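Local atomic coordinates of leucine aminopeptidase 1, chloroplastic (Solanum lycopersicum, PDB entry 5D8N), a protein that removes N-terminal amino acids, preferably leucine, from peptides as a magnesium-dependent homohexameric M17 aminopeptidase, and also serves as a protein-folding chaperone. Residues K406-A411 with R437-A442; A428-P431 with L435-E438. The protein carries 1 engineered substitution. One frame throughout, in Å; residues are numbered along the deposited sequence. Where two conformers were deposited one is given.

Interaction 1 (K406-A411 with R437-A442); sequences KIIDLA and REVVEA
Lys406 and Glu438 join a central strand of the catalytic domain's mixed sheet to helix 433-446, which packs against one face of that alpha/beta sheet. Strand 406-411 begins with Lys406, whose chain runs fully extended beyond CG and carries its ammonium to the carboxylate of Glu438. Lys406 NZ lies 2.6 Å from Glu438 OE2, a hydrogen-bonded salt bridge made on the syn side of that oxygen and 22° out of the carboxylate plane; the same NZ stands farther from Glu438 OE1, at 3.2 Å. The two side chains cross at about a right angle. Asn529 OD1 is a second acceptor for NZ, and Trp525 NE1 gives Glu438 OE1 a weak hydrogen bond, so the C-terminal end of the chain shares in the site. Asp434 OD2 brings a like charge close to Glu438 OE2, which Lys406 probably offsets. A methionine in place of Lys406 would probably leave Glu438 without this counter-charge beside Asp434 and take one donor from Asn529 OD1. Two residues on, Ile408 points to the same side of the sheet. Its CG1 branch, anti to the carbonyl carbon (chi1 -61°), extends toward the helix, and the side chains of Ile408 and Val439 slide past each other in opposite directions. Trp525 also touches Ile408, while Leu498 touches Val439. The apolar contact itself is made by methyls, Ile408 CD1 resting 3.6 Å from Val439 CG2.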
# COMPACT_ATOMS: atom_id res chain seq x y z
N LYS A 406 19.49 -40.82 -2.72
CA LYS A 406 19.59 -39.41 -3.07
C LYS A 406 18.22 -38.92 -3.53
O LYS A 406 17.54 -39.60 -4.31
CB LYS A 406 20.63 -39.20 -4.18
CG LYS A 406 22.02 -39.74 -3.87
CD LYS A 406 22.98 -39.53 -5.05
CE LYS A 406 24.32 -40.22 -4.81
NZ LYS A 406 25.19 -39.99 -6.00
N ILE A 407 17.87 -37.70 -3.13
CA ILE A 407 16.66 -37.01 -3.56
C ILE A 407 17.03 -35.65 -4.15
O ILE A 407 17.72 -34.85 -3.51
CB ILE A 407 15.72 -36.77 -2.37
CG1 ILE A 407 15.36 -38.09 -1.68
CG2 ILE A 407 14.44 -36.09 -2.83
CD1 ILE A 407 14.61 -37.91 -0.39
N ILE A 408 16.38 -35.31 -5.26
CA ILE A 408 16.25 -33.92 -5.67
C ILE A 408 14.79 -33.53 -5.71
O ILE A 408 13.99 -34.22 -6.36
CB ILE A 408 16.87 -33.67 -7.06
CG1 ILE A 408 18.37 -33.99 -7.05
CG2 ILE A 408 16.64 -32.22 -7.49
CD1 ILE A 408 19.05 -33.81 -8.38
N ASP A 409 14.43 -32.41 -5.08
CA ASP A 409 13.10 -31.84 -5.27
C ASP A 409 13.19 -30.56 -6.07
O ASP A 409 14.18 -29.84 -6.00
CB ASP A 409 12.35 -31.61 -3.96
CG ASP A 409 12.77 -30.34 -3.25
OD1 ASP A 409 12.34 -29.23 -3.70
OD2 ASP A 409 13.47 -30.47 -2.21
N LEU A 410 12.18 -30.34 -6.91
CA LEU A 410 12.02 -29.10 -7.64
C LEU A 410 10.69 -28.49 -7.27
O LEU A 410 9.64 -29.14 -7.31
CB LEU A 410 12.05 -29.35 -9.15
CG LEU A 410 13.46 -29.58 -9.72
CD1 LEU A 410 13.86 -31.00 -9.42
CD2 LEU A 410 13.46 -29.35 -11.23
N ALA A 411 10.74 -27.21 -6.94
CA ALA A 411 9.55 -26.49 -6.50
C ALA A 411 9.70 -24.99 -6.80
O ALA A 411 10.78 -24.40 -6.63
CB ALA A 411 9.33 -26.69 -5.02
N ARG A 437 27.76 -30.77 -6.12
CA ARG A 437 28.70 -30.88 -7.22
C ARG A 437 28.13 -31.70 -8.38
O ARG A 437 28.28 -31.31 -9.54
CB ARG A 437 30.04 -31.48 -6.75
CG ARG A 437 31.04 -31.66 -7.88
CD ARG A 437 32.24 -32.53 -7.50
NE ARG A 437 31.81 -33.70 -6.74
CZ ARG A 437 31.18 -34.74 -7.26
NH1 ARG A 437 31.15 -34.95 -8.58
NH2 ARG A 437 30.58 -35.58 -6.43
N GLU A 438 27.45 -32.80 -8.07
CA GLU A 438 26.78 -33.60 -9.09
C GLU A 438 25.76 -32.74 -9.86
O GLU A 438 25.64 -32.86 -11.08
CB GLU A 438 26.03 -34.78 -8.49
CG GLU A 438 26.86 -35.97 -8.01
CD GLU A 438 26.01 -37.06 -7.32
OE1 GLU A 438 24.78 -37.17 -7.52
OE2 GLU A 438 26.56 -37.77 -6.46
N VAL A 439 24.99 -31.92 -9.14
CA VAL A 439 23.91 -31.16 -9.77
C VAL A 439 24.48 -30.01 -10.60
O VAL A 439 24.06 -29.81 -11.73
CB VAL A 439 22.85 -30.70 -8.76
CG1 VAL A 439 21.85 -29.73 -9.38
CG2 VAL A 439 22.09 -31.91 -8.23
N VAL A 440 25.53 -29.38 -10.09
CA VAL A 440 26.22 -28.35 -10.86
C VAL A 440 26.82 -28.92 -12.15
O VAL A 440 26.70 -28.32 -13.22
CB VAL A 440 27.33 -27.69 -10.01
CG1 VAL A 440 28.28 -26.88 -10.89
CG2 VAL A 440 26.72 -26.79 -8.96
N GLU A 441 27.41 -30.12 -12.08
CA GLU A 441 27.94 -30.75 -13.28
C GLU A 441 26.83 -31.16 -14.26
O GLU A 441 26.98 -31.03 -15.48
CB GLU A 441 28.81 -31.95 -12.91
CG GLU A 441 30.18 -31.54 -12.34
CD GLU A 441 30.97 -32.66 -11.67
OE1 GLU A 441 30.55 -33.84 -11.73
OE2 GLU A 441 31.99 -32.36 -11.00
N ALA A 442 25.70 -31.62 -13.74
CA ALA A 442 24.60 -32.01 -14.62
C ALA A 442 24.06 -30.80 -15.37
O ALA A 442 23.76 -30.90 -16.55
CB ALA A 442 23.50 -32.68 -13.81

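Interaction 2 (A428-P431 with L435-E438); sequences AFTP and LARE
Thr430 meets Ala436 methyl to methyl, with Thr430 CG2 3.6 Å from Ala436 CB. Thr430 CG2 also stands 4.0 Å from Ala436 N, so the threonine methyl lies against the helix backbone as well as its alanine side chain. A looser contact flanks it, Thr430 OG1 lying 4.3 Å from Leu435 CD2. No hydrogen bond crosses between 428-431 and 435-438; the two are joined by van der Waals packing of buried residues. With only a methyl at Ala436, the start of helix 433-446 lies close to the chain leaving the strand, and the CA atoms of Thr430 and Ala436 are 6.5 Å apart. The torsion of Thr430 divides its branches: OG1 is anti to the backbone N (chi1 -180°), leaving CG2 between the backbone N and the carbonyl carbon, directed at Ala436. The hydroxyl forms hydrogen bonds with Trp497 O, on the neighbouring strand 496-501, and with Asn432 N in the turn before the helix. These two partners satisfy the buried oxygen and are likely to hold the side chain in this rotation. Arg452 NH2 binds Thr430 O from strand 450-452, while Leu498 touches the side chains of both Thr430 and Leu435. Phe429 points away from the helix and packs on helix 479-488. The contact sits at the strand-to-helix turn of a beta-alpha-beta unit made of strand 426-429, helix 433-446 and strand 450-452.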
# COMPACT_ATOMS: atom_id res chain seq x y z
N ALA A 428 19.81 -23.65 -5.73
CA ALA A 428 20.02 -25.01 -5.28
C ALA A 428 20.47 -24.97 -3.83
O ALA A 428 21.43 -24.27 -3.47
CB ALA A 428 21.10 -25.69 -6.14
N PHE A 429 19.81 -25.78 -3.01
CA PHE A 429 20.09 -25.83 -1.58
C PHE A 429 20.30 -27.27 -1.16
O PHE A 429 19.45 -28.11 -1.43
CB PHE A 429 18.91 -25.29 -0.78
CG PHE A 429 18.58 -23.86 -1.08
CD1 PHE A 429 17.75 -23.54 -2.13
CD2 PHE A 429 18.95 -22.86 -0.21
CE1 PHE A 429 17.42 -22.23 -2.40
CE2 PHE A 429 18.63 -21.55 -0.48
CZ PHE A 429 17.88 -21.23 -1.59
N THR A 430 21.45 -27.55 -0.54
CA THR A 430 21.71 -28.90 -0.04
C THR A 430 22.68 -28.88 1.12
O THR A 430 23.61 -28.09 1.13
CB THR A 430 22.26 -29.81 -1.17
OG1 THR A 430 22.50 -31.12 -0.67
CG2 THR A 430 23.55 -29.26 -1.73
N PRO A 431 22.47 -29.76 2.11
CA PRO A 431 23.50 -30.04 3.12
C PRO A 431 24.67 -30.83 2.57
O PRO A 431 25.68 -31.00 3.24
CB PRO A 431 22.76 -30.88 4.17
CG PRO A 431 21.30 -30.71 3.88
CD PRO A 431 21.21 -30.47 2.40
N LEU A 435 26.51 -33.82 -3.54
CA LEU A 435 25.33 -33.79 -4.38
C LEU A 435 25.23 -32.43 -5.06
O LEU A 435 24.88 -32.38 -6.23
CB LEU A 435 24.08 -34.07 -3.57
CG LEU A 435 22.74 -34.04 -4.29
CD1 LEU A 435 22.76 -34.96 -5.50
CD2 LEU A 435 21.63 -34.42 -3.33
N ALA A 436 25.68 -31.37 -4.38
CA ALA A 436 25.73 -30.06 -5.02
C ALA A 436 26.59 -30.14 -6.27
O ALA A 436 26.23 -29.64 -7.34
CB ALA A 436 26.28 -29.00 -4.08
N ARG A 437 27.76 -30.77 -6.12
CA ARG A 437 28.70 -30.88 -7.22
C ARG A 437 28.13 -31.70 -8.38
O ARG A 437 28.28 -31.31 -9.54
CB ARG A 437 30.04 -31.48 -6.75
CG ARG A 437 31.04 -31.66 -7.88
CD ARG A 437 32.24 -32.53 -7.50
NE ARG A 437 31.81 -33.70 -6.74
CZ ARG A 437 31.18 -34.74 -7.26
NH1 ARG A 437 31.15 -34.95 -8.58
NH2 ARG A 437 30.58 -35.58 -6.43
N GLU A 438 27.45 -32.80 -8.07
CA GLU A 438 26.78 -33.60 -9.09
C GLU A 438 25.76 -32.74 -9.86
O GLU A 438 25.64 -32.86 -11.08
CB GLU A 438 26.03 -34.78 -8.49
CG GLU A 438 26.86 -35.97 -8.01
CD GLU A 438 26.01 -37.06 -7.32
OE1 GLU A 438 24.78 -37.17 -7.52
OE2 GLU A 438 26.56 -37.77 -6.46

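In the fold
From the N terminus, the chain first lays down strand 406-411 inside the large sheet of the catalytic domain, passes through helix 416-421, and returns as strand 426-429. Interaction 2 closes the short turn from that strand into helix 433-446. Interaction 1 closes the longer loop from 406-411 to residues 437-442 of the same helix, overlapping the end of 435-438, and segment 428-431 lies within that loop. The contacts share Arg437 and Glu438, and their centres are about 6 Å apart; Leu435 also packs on the backbone of Ile407, joining them directly. Together they fix one helix to two strands of the sheet, with strand 496-501 lying between 406-411 and 426-429.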